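Local coordinates for kinesin-like protein KAR3 (Saccharomyces cerevisiae, PDB 1F9V), which probably moves along microtubules as a kinesin-family motor, using ATP hydrolysis for mechanical work, and binds ADP and magnesium, at residues F54-I59 and K337-R342. The protein carries 2 engineered substitutions. Residues are numbered along the deposited sequence; the frame is centred on the assembly and turned at random.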
# COMPACT_ATOMS: atom_id res chain seq x y z
N PHE A 54 19.62 2.40 5.82
CA PHE A 54 18.19 2.52 6.09
C PHE A 54 17.75 1.37 6.98
O PHE A 54 18.30 0.27 6.92
CB PHE A 54 17.39 2.48 4.78
CG PHE A 54 17.82 3.50 3.77
CD1 PHE A 54 17.35 4.81 3.84
CD2 PHE A 54 18.70 3.17 2.75
CE1 PHE A 54 17.75 5.77 2.91
CE2 PHE A 54 19.11 4.12 1.80
CZ PHE A 54 18.63 5.43 1.88
N LYS A 55 16.75 1.64 7.82
CA LYS A 55 16.20 0.63 8.72
C LYS A 55 14.68 0.66 8.58
O LYS A 55 14.08 1.75 8.55
CB LYS A 55 16.61 0.91 10.17
CG LYS A 55 18.04 0.49 10.48
CD LYS A 55 18.42 0.78 11.92
CE LYS A 55 19.79 1.45 11.96
NZ LYS A 55 20.78 0.64 12.71
N PHE A 56 14.08 -0.52 8.50
CA PHE A 56 12.64 -0.66 8.36
C PHE A 56 12.15 -1.80 9.24
O PHE A 56 12.95 -2.50 9.86
CB PHE A 56 12.27 -0.94 6.90
CG PHE A 56 12.73 0.15 5.96
CD1 PHE A 56 12.20 1.44 6.05
CD2 PHE A 56 13.72 -0.09 5.01
CE1 PHE A 56 12.65 2.46 5.23
CE2 PHE A 56 14.18 0.93 4.17
CZ PHE A 56 13.64 2.21 4.28
N ASP A 57 10.84 -1.97 9.33
CA ASP A 57 10.29 -3.04 10.16
C ASP A 57 10.64 -4.39 9.56
O ASP A 57 10.77 -5.39 10.28
CB ASP A 57 8.78 -2.85 10.29
CG ASP A 57 8.42 -1.60 11.08
OD1 ASP A 57 8.57 -1.61 12.31
OD2 ASP A 57 8.02 -0.60 10.46
N LYS A 58 10.79 -4.43 8.24
CA LYS A 58 11.13 -5.66 7.55
C LYS A 58 11.62 -5.35 6.15
O LYS A 58 11.14 -4.42 5.50
CB LYS A 58 9.91 -6.59 7.48
CG LYS A 58 10.18 -7.92 6.77
CD LYS A 58 10.27 -9.11 7.73
CE LYS A 58 10.34 -8.71 9.20
NZ LYS A 58 9.80 -9.78 10.10
N ILE A 59 12.60 -6.11 5.69
CA ILE A 59 13.11 -5.92 4.35
C ILE A 59 13.07 -7.26 3.65
O ILE A 59 13.67 -8.23 4.11
CB ILE A 59 14.55 -5.37 4.34
CG1 ILE A 59 14.61 -4.03 5.07
CG2 ILE A 59 15.02 -5.18 2.90
CD1 ILE A 59 16.00 -3.44 5.20
N LYS A 337 10.97 8.60 5.50
CA LYS A 337 10.12 9.70 5.95
C LYS A 337 8.82 9.17 6.56
O LYS A 337 8.33 9.72 7.55
CB LYS A 337 9.80 10.63 4.78
CG LYS A 337 8.80 11.72 5.13
CD LYS A 337 8.44 12.57 3.93
CE LYS A 337 7.44 13.64 4.29
NZ LYS A 337 7.35 14.67 3.22
N VAL A 338 8.27 8.10 5.99
CA VAL A 338 7.03 7.57 6.53
C VAL A 338 7.22 6.65 7.74
O VAL A 338 6.25 6.24 8.36
CB VAL A 338 6.19 6.88 5.43
CG1 VAL A 338 5.74 7.91 4.42
CG2 VAL A 338 7.00 5.80 4.73
N ASN A 339 8.47 6.34 8.07
CA ASN A 339 8.77 5.51 9.25
C ASN A 339 8.24 6.34 10.42
O ASN A 339 8.48 7.55 10.48
CB ASN A 339 10.28 5.35 9.43
CG ASN A 339 10.82 4.05 8.87
OD1 ASN A 339 10.10 3.05 8.77
ND2 ASN A 339 12.11 4.04 8.52
N SER A 340 7.54 5.72 11.36
CA SER A 340 7.02 6.47 12.51
C SER A 340 8.06 6.55 13.63
O SER A 340 9.10 5.88 13.58
CB SER A 340 5.73 5.84 13.03
OG SER A 340 6.01 4.79 13.94
N THR A 341 7.78 7.37 14.64
CA THR A 341 8.70 7.54 15.76
C THR A 341 8.77 6.30 16.65
O THR A 341 9.34 6.31 17.74
CB THR A 341 8.33 8.77 16.62
OG1 THR A 341 6.96 8.68 17.03
CG2 THR A 341 8.54 10.04 15.81
N ARG A 342 8.16 5.22 16.17
CA ARG A 342 8.19 3.96 16.88
C ARG A 342 9.56 3.35 16.56
O ARG A 342 10.15 2.63 17.37
CB ARG A 342 7.08 3.05 16.34
CG ARG A 342 7.31 1.57 16.54
CD ARG A 342 5.99 0.80 16.48
NE ARG A 342 6.20 -0.64 16.34
CZ ARG A 342 6.89 -1.19 15.36
NH1 ARG A 342 7.02 -2.51 15.31
NH2 ARG A 342 7.44 -0.44 14.41
O HOH W 1 9.29 -3.71 13.73
O HOH W 2 8.51 2.14 10.61
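N339, just past helix 325-338, reaches across to the edge strand 51-56 and works at both ends of its amide. From CB the side chain points toward the strand, and CG comes within 4.1 Å of CD1 on the F56 ring. There it forks. ND2 donates to the carbonyl O of K55 over 3.0 Å, arriving nearly along the C=O axis, although the N-H is bent (142°) and the oxygen lies somewhat out of the amide plane. The same nitrogen passes 3.6 Å from CD1 of F56; it lies obliquely to the ring, and the ring and amide planes are 43° apart. The other branch, OD1, accepts from a water at 2.6 Å, and that water also donates to OD2 of D57, tying the amide to the carboxylate. With alanine in place of N339, the K55 carbonyl is likely to lose this donor and the bridging water one of its two acceptors.

Four bonds hold the D57 carboxylate: OD2 takes that water and the backbone N-H of V7 in strand 4-11, OD1 a second water and R342. NH2 of R342 meets OD1 at 2.7 Å in a nearly straight hydrogen bond within a salt bridge; OD1 is in the guanidinium plane, but NH2 comes on its syn side, tilted out of the carboxylate plane. The second water also accepts from NH1 of R342. The arginine spans the distance with a chain extended from CG to NE. The segment after the last helix of the kinesin motor domain is thus anchored twice, on strand 51-56 and on the turn to strand 58-60, which pairs with 4-11 of the central sheet, beside an ADP pocket lined by R6, whose like charge lies close to R342.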